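Glycerophosphodiester phosphodiesterase (Cytophaga hutchinsonii ATCC 33406, PDB 3CH0) is a member of the glycerophosphodiester phosphodiesterase family, whose members are built on a TIM-barrel fold. Local coordinates at residues Ala152-Cys155 with Asp156-Ala160; Ala165-Thr168 with Asp169-Thr172. One frame throughout, in Å; residues are numbered along the deposited sequence. Where two conformers were deposited one is given.

Interaction 1: Ala152-Cys155 with Asp156-Ala160. With EDO (1,2-ethanediol), chain K.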
loop_
_atom_site.group_PDB
_atom_site.type_symbol
_atom_site.label_atom_id
_atom_site.label_comp_id
_atom_site.label_asym_id
_atom_site.label_seq_id
_atom_site.Cartn_x
_atom_site.Cartn_y
_atom_site.Cartn_z
ATOM N N ALA A 152 16.895 -4.882 -7.610
ATOM C CA ALA A 152 16.684 -6.291 -7.976
ATOM C C ALA A 152 16.347 -7.148 -6.767
ATOM O O ALA A 152 15.421 -7.960 -6.844
ATOM C CB ALA A 152 17.902 -6.874 -8.732
ATOM N N LEU A 153 17.101 -6.996 -5.699
ATOM C CA LEU A 153 16.912 -7.834 -4.488
ATOM C C LEU A 153 15.571 -7.498 -3.829
ATOM O O LEU A 153 14.857 -8.416 -3.386
ATOM C CB LEU A 153 18.068 -7.683 -3.476
ATOM C CG LEU A 153 17.963 -8.579 -2.235
ATOM C CD1 LEU A 153 17.719 -10.070 -2.623
ATOM C CD2 LEU A 153 19.179 -8.289 -1.355
ATOM N N PHE A 154 15.274 -6.191 -3.675
ATOM C CA PHE A 154 14.005 -5.755 -3.062
ATOM C C PHE A 154 12.875 -6.426 -3.835
ATOM O O PHE A 154 11.982 -7.050 -3.275
ATOM C CB PHE A 154 13.948 -4.223 -3.085
ATOM C CG PHE A 154 13.005 -3.566 -2.086
ATOM C CD1 PHE A 154 11.851 -4.195 -1.622
ATOM C CD2 PHE A 154 13.247 -2.251 -1.713
ATOM C CE1 PHE A 154 10.988 -3.565 -0.783
ATOM C CE2 PHE A 154 12.366 -1.589 -0.837
ATOM C CZ PHE A 154 11.234 -2.263 -0.381
ATOM N N CYS A 155 12.889 -6.278 -5.156
ATOM C CA CYS A 155 11.799 -6.820 -5.959
ATOM C C CYS A 155 11.772 -8.348 -5.952
ATOM O O CYS A 155 10.730 -8.980 -5.909
ATOM C CB CYS A 155 11.856 -6.310 -7.419
ATOM S SG CYS A 155 11.546 -4.528 -7.555
ATOM N N ASP A 156 12.955 -8.943 -6.047
ATOM C CA ASP A 156 13.002 -10.403 -6.105
ATOM C C ASP A 156 12.477 -10.997 -4.805
ATOM O O ASP A 156 11.796 -12.002 -4.842
ATOM C CB ASP A 156 14.429 -10.875 -6.320
ATOM C CG ASP A 156 14.946 -10.596 -7.730
ATOM O OD1 ASP A 156 14.173 -10.272 -8.623
ATOM O OD2 ASP A 156 16.190 -10.781 -7.872
ATOM N N LEU A 157 12.816 -10.430 -3.671
ATOM C CA LEU A 157 12.327 -10.975 -2.391
ATOM C C LEU A 157 10.793 -10.892 -2.325
ATOM O O LEU A 157 10.117 -11.837 -1.867
ATOM C CB LEU A 157 12.903 -10.230 -1.218
ATOM C CG LEU A 157 14.385 -10.472 -0.976
ATOM C CD1 LEU A 157 14.963 -9.466 0.004
ATOM C CD2 LEU A 157 14.700 -11.944 -0.508
ATOM N N VAL A 158 10.222 -9.773 -2.769
ATOM C CA VAL A 158 8.746 -9.637 -2.786
ATOM C C VAL A 158 8.128 -10.652 -3.719
ATOM O O VAL A 158 7.126 -11.307 -3.367
ATOM C CB VAL A 158 8.345 -8.166 -3.163
ATOM C CG1 VAL A 158 6.847 -7.986 -3.502
ATOM C CG2 VAL A 158 8.810 -7.261 -2.016
ATOM N N VAL A 159 8.682 -10.751 -4.933
ATOM C CA VAL A 159 8.121 -11.611 -5.949
ATOM C C VAL A 159 8.209 -13.108 -5.552
ATOM O O VAL A 159 7.259 -13.852 -5.850
ATOM C CB VAL A 159 8.711 -11.309 -7.328
ATOM C CG1 VAL A 159 8.283 -12.417 -8.322
ATOM C CG2 VAL A 159 8.275 -9.911 -7.789
ATOM N N ALA A 160 9.268 -13.494 -4.868
ATOM C CA ALA A 160 9.408 -14.858 -4.374
ATOM C C ALA A 160 8.180 -15.212 -3.518
ATOM O O ALA A 160 7.646 -16.333 -3.612
ATOM C CB ALA A 160 10.692 -15.060 -3.589
HETATM C C1 EDO K . 16.785 -13.822 -3.261
HETATM O O1 EDO K . 17.298 -14.775 -4.195
HETATM C C2 EDO K . 15.594 -13.174 -3.939
HETATM O O2 EDO K . 14.469 -14.081 -4.036
#
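Leu-153 and Leu-157 meet one turn apart on helix 151-164, the helix of a beta-alpha-beta unit in this TIM-barrel protein, and the contact is the ordinary i to i+4 packing of an alpha-helix. The backbone supplies its frame. Leu-157 N donates to Leu-153 O at 2.9 Å and Val-159 N to Cys-155 O at 2.9 Å, whereas the bond from Val-158 N to Phe-154 O is longer, 3.3 Å. All three are nearly straight at the hydrogen, with N-H...O angles of 163 to 164°.

Two apolar pairs ride on this frame. On the partly exposed flank, CD1 of Leu-153 approaches the branch carbon CG of Leu-157 to 3.7 Å; Leu-153 reaches it because its CG lies trans to the backbone N (chi1 -177°), which swings the branch up the helix. On the buried flank, CG2 of Val-158 comes to the edge of the Phe-154 ring, near its plane, 4.3 Å from CD1. A flat aromatic and a short branched side chain suit this flank, since Phe-154 and Val-158 also pack on Ile-137 of strand 132-137. Cys-155, small enough for a close helix interface, turns to Tyr-183 and Met-184 of helix 178-187.

The polar residue sits at the border between interior and solvent. Asp-156 accepts hydrogen bonds at OD1 from the hydroxyls of Tyr-183 and Tyr-188, two grips on one oxygen that would limit the swing of the carboxylate and tie the helix to its neighbour. On the outer side a 1,2-ethanediol molecule, probably from the crystallisation liquor, lies against the leucine pair; its C2 is 3.8 Å from Leu-157 CD2, and its O2 makes a weak hydrogen bond of 3.5 Å to Asp-156 O.

Interaction 2: Ala165-Thr168 with Asp169-Thr172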
loop_
_atom_site.group_PDB
_atom_site.type_symbol
_atom_site.label_atom_id
_atom_site.label_comp_id
_atom_site.label_asym_id
_atom_site.label_seq_id
_atom_site.Cartn_x
_atom_site.Cartn_y
_atom_site.Cartn_z
ATOM N N ALA A 165 3.020 -18.308 -2.999
ATOM C CA ALA A 165 1.593 -18.347 -2.609
ATOM C C ALA A 165 0.651 -18.486 -3.775
ATOM O O ALA A 165 -0.581 -18.520 -3.592
ATOM C CB ALA A 165 1.242 -17.065 -1.801
ATOM N N HIS A 166 1.190 -18.443 -4.996
ATOM C CA HIS A 166 0.400 -18.522 -6.181
ATOM C C HIS A 166 -0.681 -17.459 -6.271
ATOM O O HIS A 166 -1.796 -17.707 -6.715
ATOM C CB HIS A 166 -0.217 -19.944 -6.301
ATOM C CG HIS A 166 0.825 -21.014 -6.323
ATOM N ND1 HIS A 166 1.434 -21.417 -7.492
ATOM C CD2 HIS A 166 1.445 -21.679 -5.321
ATOM C CE1 HIS A 166 2.347 -22.327 -7.213
ATOM N NE2 HIS A 166 2.386 -22.491 -5.902
ATOM N N ILE A 167 -0.302 -16.231 -5.908
ATOM C CA ILE A 167 -1.252 -15.131 -5.953
ATOM C C ILE A 167 -0.994 -14.090 -7.084
ATOM O O ILE A 167 -1.647 -13.065 -7.157
ATOM C CB ILE A 167 -1.366 -14.384 -4.582
ATOM C CG1 ILE A 167 -0.026 -13.733 -4.197
ATOM C CG2 ILE A 167 -1.895 -15.326 -3.458
ATOM C CD1 ILE A 167 -0.112 -12.889 -2.946
ATOM N N THR A 168 -0.113 -14.426 -8.015
ATOM C CA THR A 168 0.239 -13.537 -9.118
ATOM C C THR A 168 -0.924 -12.868 -9.807
ATOM O O THR A 168 -0.888 -11.662 -10.012
ATOM C CB THR A 168 1.059 -14.328 -10.183
ATOM O OG1 THR A 168 2.226 -14.820 -9.533
ATOM C CG2 THR A 168 1.365 -13.473 -11.418
ATOM N N ASP A 169 -1.970 -13.606 -10.151
ATOM C CA ASP A 169 -3.029 -13.027 -10.957
ATOM C C ASP A 169 -3.985 -12.147 -10.162
ATOM O O ASP A 169 -4.849 -11.532 -10.747
ATOM C CB ASP A 169 -3.803 -14.092 -11.728
ATOM C CG ASP A 169 -2.941 -14.796 -12.764
ATOM O OD1 ASP A 169 -1.942 -14.197 -13.258
ATOM O OD2 ASP A 169 -3.294 -15.940 -13.101
ATOM N N ARG A 170 -3.813 -12.114 -8.835
ATOM C CA ARG A 170 -4.602 -11.240 -7.959
ATOM C C ARG A 170 -3.732 -10.162 -7.280
ATOM O O ARG A 170 -4.153 -9.570 -6.313
ATOM C CB ARG A 170 -5.367 -12.067 -6.907
ATOM C CG ARG A 170 -6.561 -12.742 -7.544
ATOM C CD ARG A 170 -7.362 -13.596 -6.601
ATOM N NE ARG A 170 -6.646 -14.787 -6.220
ATOM C CZ ARG A 170 -6.208 -15.091 -5.001
ATOM N NH1 ARG A 170 -6.404 -14.312 -3.939
ATOM N NH2 ARG A 170 -5.578 -16.243 -4.806
ATOM N N PHE A 171 -2.532 -9.957 -7.820
ATOM C CA PHE A 171 -1.545 -9.089 -7.229
ATOM C C PHE A 171 -1.233 -7.912 -8.134
ATOM O O PHE A 171 -0.989 -8.068 -9.336
ATOM C CB PHE A 171 -0.224 -9.809 -6.937
ATOM C CG PHE A 171 0.515 -9.161 -5.802
ATOM C CD1 PHE A 171 1.336 -8.054 -6.042
ATOM C CD2 PHE A 171 0.342 -9.578 -4.486
ATOM C CE1 PHE A 171 1.946 -7.376 -4.939
ATOM C CE2 PHE A 171 0.976 -8.922 -3.456
ATOM C CZ PHE A 171 1.766 -7.855 -3.690
ATOM N N THR A 172 -1.244 -6.701 -7.566
ATOM C CA THR A 172 -0.677 -5.526 -8.233
ATOM C C THR A 172 0.462 -4.992 -7.422
ATOM O O THR A 172 0.340 -4.898 -6.206
ATOM C CB THR A 172 -1.745 -4.398 -8.380
ATOM O OG1 THR A 172 -2.879 -4.941 -9.081
ATOM C CG2 THR A 172 -1.200 -3.170 -9.112
HETATM O O HOH W 1 -2.342 -16.507 -9.465
HETATM O O HOH W 2 -1.191 -9.385 -11.617
#
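Ile-167 packs against Phe-171 in the turn that leads from helix 151-164, closed by a Schellman motif at His-166, into strand 171-175 of the barrel. This is the tight, buried side. CD1 of Ile-167 lies 3.7 Å from CD2 of the phenylalanine ring, and the two side chains also share Ile-162 of the preceding helix. Ile-167 gets there with CG1 between its backbone N and carbonyl carbon (chi1 63°), which aims the longer arm at the ring; a branched aliphatic can thus face two ways, for its CG2 lies 4.0 Å from Arg-170 NH2.

Two i to i+3 backbone bonds draw the turn together, Arg-170 N to Ile-167 O at 2.9 Å and Phe-171 N to Thr-168 O at 3.2 Å. Arginine suits the margin: its long chain passes the isoleucine at about a right angle, while NH1 forms a salt bridge with Glu-125 and a hydrogen bond to Ile-131 O.

The outer side is looser and polar, with His-166 and Asp-169 exposed. Here one water bridges the turn, donating to His-166 O and accepting from Asp-169 N, each at 3.0 Å.

How the interactions relate
The two interactions follow one another along the chain: residues 152-160 lie within helix 151-164, and the turn at 165-172 carries the chain from the end of that helix into strand 171-175. Their centres are 14 Å apart and their nearest atoms about 5 Å apart, so they do not touch. Both belong to one beta-alpha-beta unit, in which strand 132-137 pairs in parallel with strand 171-175 and the helix packs over the sheet. Several side chains of interaction 1 (Phe-154, Cys-155, Val-158, Val-159) meet the sheet or helix 178-187; interaction 2 returns the chain to the barrel wall. Together they cover part of the helix and the turn into the next parallel strand.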